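PDB 6LBK: Poly(A) RNA polymerase GLD2 from Rattus norvegicus, which probably adds poly(A) tails to the 3' ends of selected cytoplasmic mRNAs and a single adenosine monophosphate to certain microRNAs, using ATP. Local coordinates for residues I244-Q249 / P273-K278; N101-R106 / R199-V204. The protein carries 1 engineered substitution. One frame throughout, in Å; residues are numbered along the deposited sequence.

From the N terminus, the chain passes through strand 91-96 into the loop 101-106, just ahead of strand 110-116 of the palm sheet. Contact 2 closes when the chain, having completed that sheet and helix 182-194, returns at 199-204, where helix 200-213 begins; the closed stretch holds most of the palm. Only then does contact 1 open, at 244-249 after helix 226-239, and it closes a much shorter, partly helical excursion at 273-278. The two loops follow in series, neither nested nor crossed. They meet nonetheless: Leu245 CD1 packs on Val200 CG2 at 3.6 Å, so the palm loop, helix 200-213 and the peripheral loops form a continuous chain of contacts.

Contact 1: residues I244-Q249 / P273-K278; sequences ILPSLQ and PPYLSK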
ATOM      1  N   ILE A 244      12.580  -4.378  13.958  1.00101.22           N
ATOM      2  CA  ILE A 244      12.901  -4.910  12.635  1.00 93.54           C
ATOM      3  C   ILE A 244      13.058  -3.826  11.559  1.00 86.37           C
ATOM      4  O   ILE A 244      13.769  -4.049  10.562  1.00 87.23           O
ATOM      5  CB  ILE A 244      11.805  -5.922  12.227  1.00 79.53           C
ATOM      6  CG1 ILE A 244      11.956  -7.237  12.965  1.00 72.96           C
ATOM      7  CG2 ILE A 244      11.722  -6.146  10.719  1.00 81.13           C
ATOM      8  CD1 ILE A 244      10.852  -8.205  12.633  1.00 71.79           C
ATOM      9  N   LEU A 245      12.493  -2.634  11.764  1.00 76.01           N
ATOM     10  CA  LEU A 245      12.652  -1.553  10.794  1.00 82.59           C
ATOM     11  C   LEU A 245      12.923  -0.255  11.548  1.00 93.82           C
ATOM     12  O   LEU A 245      12.302   0.007  12.594  1.00 98.48           O
ATOM     13  CB  LEU A 245      11.427  -1.387   9.866  1.00 67.57           C
ATOM     14  CG  LEU A 245      11.213  -2.458   8.778  1.00 60.78           C
ATOM     15  CD1 LEU A 245       9.997  -2.155   7.900  1.00 53.42           C
ATOM     16  CD2 LEU A 245      12.483  -2.700   7.916  1.00 64.22           C
ATOM     17  N   PRO A 246      13.847   0.569  11.052  1.00 97.15           N
ATOM     18  CA  PRO A 246      14.082   1.873  11.669  1.00 99.96           C
ATOM     19  C   PRO A 246      13.129   2.877  11.078  1.00 95.41           C
ATOM     20  O   PRO A 246      12.103   2.485  10.510  1.00 90.70           O
ATOM     21  CB  PRO A 246      15.527   2.175  11.286  1.00107.28           C
ATOM     22  CG  PRO A 246      15.637   1.584   9.919  1.00103.78           C
ATOM     23  CD  PRO A 246      14.760   0.342   9.918  1.00 99.37           C
ATOM     24  N   SER A 247      13.433   4.164  11.215  1.00 95.43           N
ATOM     25  CA  SER A 247      12.748   5.197  10.447  1.00 96.08           C
ATOM     26  C   SER A 247      13.643   5.630   9.295  1.00 98.51           C
ATOM     27  O   SER A 247      14.747   6.131   9.528  1.00115.07           O
ATOM     28  CB  SER A 247      12.383   6.401  11.308  1.00 92.96           C
ATOM     29  OG  SER A 247      11.858   7.434  10.484  1.00 84.31           O
ATOM     30  N   LEU A 248      13.190   5.404   8.055  1.00102.45           N
ATOM     31  CA  LEU A 248      14.001   5.805   6.906  1.00 96.10           C
ATOM     32  C   LEU A 248      14.105   7.327   6.796  1.00 95.20           C
ATOM     33  O   LEU A 248      15.163   7.853   6.439  1.00 98.16           O
ATOM     34  CB  LEU A 248      13.432   5.216   5.611  1.00 87.70           C
ATOM     35  CG  LEU A 248      13.586   3.722   5.318  1.00 80.75           C
ATOM     36  CD1 LEU A 248      12.762   3.342   4.102  1.00 73.08           C
ATOM     37  CD2 LEU A 248      15.044   3.337   5.128  1.00 82.06           C
ATOM     38  N   GLN A 249      13.022   8.049   7.102  1.00 95.77           N
ATOM     39  CA  GLN A 249      13.002   9.501   6.914  1.00 97.88           C
ATOM     40  C   GLN A 249      13.810  10.236   7.979  1.00110.70           C
ATOM     41  O   GLN A 249      14.291  11.350   7.735  1.00106.49           O
ATOM     42  CB  GLN A 249      11.560   9.995   6.899  1.00 88.65           C
ATOM     43  CG  GLN A 249      10.820   9.630   5.645  1.00 87.99           C
ATOM     44  CD  GLN A 249       9.350   9.928   5.749  1.00 83.87           C
ATOM     45  OE1 GLN A 249       8.596   9.191   6.378  1.00 76.21           O
ATOM     46  NE2 GLN A 249       8.932  11.026   5.138  1.00 86.85           N
ATOM     47  N   PRO A 273      21.169   1.563   2.561  1.00125.93           N
ATOM     48  CA  PRO A 273      21.681   0.197   2.794  1.00128.13           C
ATOM     49  C   PRO A 273      20.680  -0.665   3.548  1.00122.31           C
ATOM     50  O   PRO A 273      19.730  -0.140   4.148  1.00127.15           O
ATOM     51  CB  PRO A 273      22.945   0.447   3.628  1.00134.71           C
ATOM     52  CG  PRO A 273      22.652   1.714   4.358  1.00134.12           C
ATOM     53  CD  PRO A 273      21.810   2.556   3.440  1.00130.46           C
ATOM     54  N   PRO A 274      20.864  -1.991   3.558  1.00114.48           N
ATOM     55  CA  PRO A 274      19.914  -2.872   4.251  1.00111.63           C
ATOM     56  C   PRO A 274      20.024  -2.756   5.760  1.00112.02           C
ATOM     57  O   PRO A 274      21.042  -2.324   6.308  1.00118.82           O
ATOM     58  CB  PRO A 274      20.324  -4.280   3.796  1.00102.78           C
ATOM     59  CG  PRO A 274      21.188  -4.084   2.629  1.00109.02           C
ATOM     60  CD  PRO A 274      21.887  -2.777   2.856  1.00115.41           C
ATOM     61  N   TYR A 275      18.950  -3.177   6.429  1.00108.99           N
ATOM     62  CA  TYR A 275      18.830  -3.082   7.878  1.00114.33           C
ATOM     63  C   TYR A 275      19.050  -4.460   8.492  1.00121.31           C
ATOM     64  O   TYR A 275      18.370  -5.426   8.131  1.00120.11           O
ATOM     65  CB  TYR A 275      17.461  -2.534   8.284  1.00110.88           C
ATOM     66  CG  TYR A 275      17.385  -2.083   9.730  1.00114.63           C
ATOM     67  CD1 TYR A 275      18.070  -0.950  10.158  1.00119.74           C
ATOM     68  CD2 TYR A 275      16.618  -2.779  10.665  1.00114.10           C
ATOM     69  CE1 TYR A 275      18.008  -0.522  11.476  1.00126.58           C
ATOM     70  CE2 TYR A 275      16.548  -2.360  11.995  1.00120.12           C
ATOM     71  CZ  TYR A 275      17.249  -1.228  12.395  1.00127.57           C
ATOM     72  OH  TYR A 275      17.195  -0.795  13.708  1.00129.47           O
ATOM     73  N   LEU A 276      20.013  -4.548   9.397  1.00128.67           N
ATOM     74  CA  LEU A 276      20.233  -5.741  10.200  1.00129.84           C
ATOM     75  C   LEU A 276      19.686  -5.462  11.593  1.00119.50           C
ATOM     76  O   LEU A 276      20.143  -4.536  12.267  1.00124.24           O
ATOM     77  CB  LEU A 276      21.718  -6.095  10.239  1.00145.18           C
ATOM     78  CG  LEU A 276      22.344  -6.303   8.854  1.00152.14           C
ATOM     79  CD1 LEU A 276      23.856  -6.557   8.938  1.00160.70           C
ATOM     80  CD2 LEU A 276      21.634  -7.438   8.115  1.00150.62           C
ATOM     81  N   SER A 277      18.706  -6.246  12.015  1.00108.68           N
ATOM     82  CA  SER A 277      18.034  -6.059  13.291  1.00100.26           C
ATOM     83  C   SER A 277      18.335  -7.234  14.214  1.00101.05           C
ATOM     84  O   SER A 277      18.721  -8.315  13.763  1.00102.50           O
ATOM     85  CB  SER A 277      16.528  -5.913  13.101  1.00 92.01           C
ATOM     86  OG  SER A 277      15.942  -7.127  12.679  1.00 87.96           O
ATOM     87  N   LYS A 278      18.216  -6.995  15.527  1.00103.08           N
ATOM     88  CA  LYS A 278      18.489  -8.060  16.483  1.00107.65           C
ATOM     89  C   LYS A 278      17.343  -9.062  16.610  1.00112.33           C
ATOM     90  O   LYS A 278      17.571 -10.177  17.095  1.00115.51           O
ATOM     91  CB  LYS A 278      18.801  -7.467  17.865  1.00114.82           C
ATOM     92  CG  LYS A 278      19.960  -6.477  17.926  1.00121.98           C
ATOM     93  CD  LYS A 278      20.207  -6.002  19.361  1.00126.04           C
ATOM     94  CE  LYS A 278      21.274  -4.906  19.412  1.00133.61           C
ATOM     95  NZ  LYS A 278      21.570  -4.459  20.805  1.00135.63           N
TER
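Ile244 and Ser277 bring the two backbones nearest, 5.3 Å between their CA atoms, and the chains spread to 7.0 Å between CA of Leu245 and CA of Tyr275. Segments 244-249 and 273-278 run in opposite directions, but no hydrogen bond joins them; two loops meet here in the helical domain beside the nucleotidyltransferase palm, one after helix 226-239 and one between helices 268-271 and 283-297. Their main contact is a CH-pi interaction of Pro246 with Tyr275. Tyr275 reaches over because its CG stands anti to the backbone N (chi1 -165°), which lays the ring across Pro246. There CD of Pro246 sits over the ring centre, 3.4 Å from the Tyr275 centroid and only 7° off the normal. The pyrrolidine is therefore spread on the face rather than touching a rim: its CG lies 3.5 Å from Tyr275 CD1, and its CB 3.7 Å from Tyr275 CE1. The hydrogens on CD, next to the ring nitrogen, are probably somewhat polarised toward the pi cloud. The carbonyl O of Ile244 approaches the same tyrosine obliquely, 3.1 Å from CD2. An alanine at Tyr275 would remove the ring, and is likely to leave the Pro246 ring without its partner and a gap between the two loops. Behind this contact Leu245 turns away into helices 182-194 and 226-239, while Ser247 is the N-cap of helix 248-251, its OG making a weak hydrogen bond with Lys250 N and a hydrogen bond with Arg308 O. The backbone of Tyr275 is itself tied to Leu196. Nearer the end of the pairing Ser277 turns its side chain to Ile244, chi1 of 69° setting OG between its own backbone N and carbonyl carbon; this hydroxyl oxygen lies 3.8 Å from Ile244 CA and 4.0 Å from Ile244 CG1.

Contact 2: residues N101-R106 / R199-V204; sequences NGFGAR and RVRPLV
Phe103 and Arg201 reach each other's segments through their torsions. In Phe103, CG is anti to the carbonyl carbon (chi1 -55°), which swings the ring toward the helix, and the long chain of Arg201 bends at chi3 (75°) to bring NE back to the loop. The bend delivers a bond of 2.7 Å from Arg201 NE to Gly102 O, with an N-H...O angle of 151°; the donor lies in the carbonyl plane, and the oxygen lies at the edge of the guanidinium, near its plane. The aliphatic part of the arginine follows the same route, its CD 3.3 Å from Gly102 O. NH2, on the same side of the guanidinium as the N-H of NE, donates to Gln64 OE1, so that two bonds limit the rotation of the group. Segment 101-106 belongs to the palm of the nucleotidyltransferase fold, in the loop that leads to strand 110-116 and to Asp109 and Asp111, which probably bind the catalytic magnesium; segment 199-204 opens helix 200-213. An Asx turn shapes the loop, Asn101 OD1 accepting from Phe103 N at 2.7 Å, and Gly102 takes up backbone angles at which a CB would press on the carbonyl O of Asn101. The ring of Phe103 then lies against two valines one helical turn apart. Val200 comes to the ring edge, its CG1 3.6 Å from Phe103 CE1. Val204 stands at about a right angle to Phe103, and its CG1 is 3.5 Å from CD1 of that ring. Leu190 and Ala194 of helix 182-194 and Val230 of helix 226-239 also touch Phe103, whose carbonyl O accepts from Lys208 NZ, one turn further along helix 200-213 than Val204.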
ATOM      1  N   ASN A 101       5.927  -0.220  -5.327  1.00 48.04           N
ATOM      2  CA  ASN A 101       6.406  -0.025  -3.958  1.00 55.12           C
ATOM      3  C   ASN A 101       6.945  -1.301  -3.314  1.00 56.06           C
ATOM      4  O   ASN A 101       7.234  -1.287  -2.119  1.00 53.26           O
ATOM      5  CB  ASN A 101       5.288   0.559  -3.073  1.00 58.75           C
ATOM      6  CG  ASN A 101       4.152  -0.425  -2.820  1.00 51.14           C
ATOM      7  OD1 ASN A 101       4.290  -1.621  -3.053  1.00 54.64           O
ATOM      8  ND2 ASN A 101       3.012   0.090  -2.399  1.00 48.57           N
ATOM      9  N   GLY A 102       7.030  -2.409  -4.046  1.00 51.24           N
ATOM     10  CA  GLY A 102       7.525  -3.660  -3.510  1.00 54.46           C
ATOM     11  C   GLY A 102       6.505  -4.531  -2.810  1.00 55.54           C
ATOM     12  O   GLY A 102       6.830  -5.670  -2.463  1.00 63.00           O
ATOM     13  N   PHE A 103       5.274  -4.075  -2.642  1.00 53.42           N
ATOM     14  CA  PHE A 103       4.257  -4.873  -1.967  1.00 62.80           C
ATOM     15  C   PHE A 103       3.149  -5.306  -2.929  1.00 69.73           C
ATOM     16  O   PHE A 103       1.966  -5.353  -2.570  1.00 71.34           O
ATOM     17  CB  PHE A 103       3.675  -4.120  -0.770  1.00 55.78           C
ATOM     18  CG  PHE A 103       4.697  -3.661   0.215  1.00 56.17           C
ATOM     19  CD1 PHE A 103       5.513  -4.559   0.857  1.00 65.47           C
ATOM     20  CD2 PHE A 103       4.825  -2.331   0.522  1.00 54.73           C
ATOM     21  CE1 PHE A 103       6.457  -4.125   1.785  1.00 66.28           C
ATOM     22  CE2 PHE A 103       5.753  -1.897   1.433  1.00 57.68           C
ATOM     23  CZ  PHE A 103       6.572  -2.792   2.069  1.00 61.20           C
ATOM     24  N   GLY A 104       3.523  -5.606  -4.174  1.00 66.86           N
ATOM     25  CA  GLY A 104       2.561  -6.052  -5.163  1.00 59.70           C
ATOM     26  C   GLY A 104       2.393  -7.566  -5.225  1.00 66.03           C
ATOM     27  O   GLY A 104       3.326  -8.339  -4.984  1.00 61.55           O
ATOM     28  N   ALA A 105       1.163  -7.968  -5.555  1.00 62.56           N
ATOM     29  CA  ALA A 105       0.783  -9.341  -5.855  1.00 66.00           C
ATOM     30  C   ALA A 105       0.387  -9.446  -7.318  1.00 68.45           C
ATOM     31  O   ALA A 105       0.026  -8.452  -7.952  1.00 70.42           O
ATOM     32  CB  ALA A 105      -0.398  -9.804  -4.997  1.00 69.63           C
ATOM     33  N   ARG A 106       0.441 -10.673  -7.846  1.00 70.04           N
ATOM     34  CA  ARG A 106       0.027 -10.926  -9.225  1.00 73.20           C
ATOM     35  C   ARG A 106      -1.304 -10.257  -9.541  1.00 84.66           C
ATOM     36  O   ARG A 106      -1.556  -9.878 -10.689  1.00 92.78           O
ATOM     37  CB  ARG A 106      -0.046 -12.439  -9.502  1.00 77.18           C
ATOM     38  CG  ARG A 106       1.311 -13.005  -9.899  1.00 78.40           C
ATOM     39  CD  ARG A 106       1.313 -14.168 -10.902  1.00 94.87           C
ATOM     40  NE  ARG A 106       0.845 -15.469 -10.413  1.00113.26           N
ATOM     41  CZ  ARG A 106      -0.247 -16.087 -10.857  1.00119.36           C
ATOM     42  NH1 ARG A 106      -0.985 -15.517 -11.807  1.00120.55           N
ATOM     43  NH2 ARG A 106      -0.593 -17.277 -10.368  1.00121.23           N
ATOM     44  N   ARG A 199      11.784 -10.091   5.560  1.00 66.62           N
ATOM     45  CA  ARG A 199      10.493 -10.474   6.123  1.00 58.13           C
ATOM     46  C   ARG A 199       9.399  -9.465   5.850  1.00 53.48           C
ATOM     47  O   ARG A 199       8.217  -9.805   5.990  1.00 54.92           O
ATOM     48  CB  ARG A 199      10.605 -10.694   7.642  1.00 59.34           C
ATOM     49  CG  ARG A 199      11.364 -11.942   8.035  1.00 63.64           C
ATOM     50  CD  ARG A 199      11.641 -11.996   9.520  1.00 65.59           C
ATOM     51  NE  ARG A 199      12.715 -11.069   9.858  1.00 74.22           N
ATOM     52  CZ  ARG A 199      13.200 -10.868  11.081  1.00 84.64           C
ATOM     53  NH1 ARG A 199      12.712 -11.537  12.122  1.00 93.79           N
ATOM     54  NH2 ARG A 199      14.178  -9.991  11.265  1.00 86.54           N
ATOM     55  N   VAL A 200       9.751  -8.228   5.498  1.00 53.22           N
ATOM     56  CA  VAL A 200       8.725  -7.195   5.353  1.00 49.34           C
ATOM     57  C   VAL A 200       7.755  -7.558   4.236  1.00 47.19           C
ATOM     58  O   VAL A 200       6.537  -7.423   4.390  1.00 49.84           O
ATOM     59  CB  VAL A 200       9.365  -5.819   5.122  1.00 50.26           C
ATOM     60  CG1 VAL A 200       8.280  -4.807   4.860  1.00 46.77           C
ATOM     61  CG2 VAL A 200      10.218  -5.401   6.340  1.00 52.82           C
ATOM     62  N   ARG A 201       8.269  -8.042   3.096  1.00 49.41           N
ATOM     63  CA  ARG A 201       7.378  -8.304   1.964  1.00 50.15           C
ATOM     64  C   ARG A 201       6.499  -9.533   2.172  1.00 60.27           C
ATOM     65  O   ARG A 201       5.284  -9.440   1.906  1.00 56.40           O
ATOM     66  CB  ARG A 201       8.181  -8.387   0.661  1.00 59.97           C
ATOM     67  CG  ARG A 201       8.541  -6.985   0.108  1.00 53.91           C
ATOM     68  CD  ARG A 201       9.520  -7.041  -1.089  1.00 56.97           C
ATOM     69  NE  ARG A 201       8.855  -7.485  -2.316  1.00 57.51           N
ATOM     70  CZ  ARG A 201       9.164  -8.588  -2.989  1.00 63.50           C
ATOM     71  NH1 ARG A 201      10.151  -9.374  -2.580  1.00 64.07           N
ATOM     72  NH2 ARG A 201       8.485  -8.912  -4.079  1.00 68.62           N
ATOM     73  N   PRO A 202       7.009 -10.697   2.636  1.00 65.90           N
ATOM     74  CA  PRO A 202       6.090 -11.820   2.921  1.00 64.43           C
ATOM     75  C   PRO A 202       5.018 -11.487   3.943  1.00 64.46           C
ATOM     76  O   PRO A 202       3.847 -11.875   3.782  1.00 64.99           O
ATOM     77  CB  PRO A 202       7.030 -12.924   3.435  1.00 70.30           C
ATOM     78  CG  PRO A 202       8.350 -12.610   2.816  1.00 74.79           C
ATOM     79  CD  PRO A 202       8.420 -11.104   2.789  1.00 69.85           C
ATOM     80  N   LEU A 203       5.385 -10.746   4.986  1.00 62.36           N
ATOM     81  CA  LEU A 203       4.412 -10.418   6.014  1.00 53.04           C
ATOM     82  C   LEU A 203       3.347  -9.496   5.461  1.00 48.12           C
ATOM     83  O   LEU A 203       2.148  -9.712   5.663  1.00 49.25           O
ATOM     84  CB  LEU A 203       5.105  -9.750   7.192  1.00 59.39           C
ATOM     85  CG  LEU A 203       4.132  -9.637   8.360  1.00 61.82           C
ATOM     86  CD1 LEU A 203       4.025 -11.048   9.064  1.00 51.19           C
ATOM     87  CD2 LEU A 203       4.437  -8.502   9.344  1.00 61.11           C
ATOM     88  N   VAL A 204       3.772  -8.452   4.751  1.00 50.57           N
ATOM     89  CA  VAL A 204       2.813  -7.511   4.199  1.00 43.78           C
ATOM     90  C   VAL A 204       1.866  -8.221   3.239  1.00 46.61           C
ATOM     91  O   VAL A 204       0.658  -7.952   3.229  1.00 43.84           O
ATOM     92  CB  VAL A 204       3.553  -6.336   3.538  1.00 46.04           C
ATOM     93  CG1 VAL A 204       2.673  -5.655   2.501  1.00 44.71           C
ATOM     94  CG2 VAL A 204       4.045  -5.324   4.616  1.00 37.90           C
TER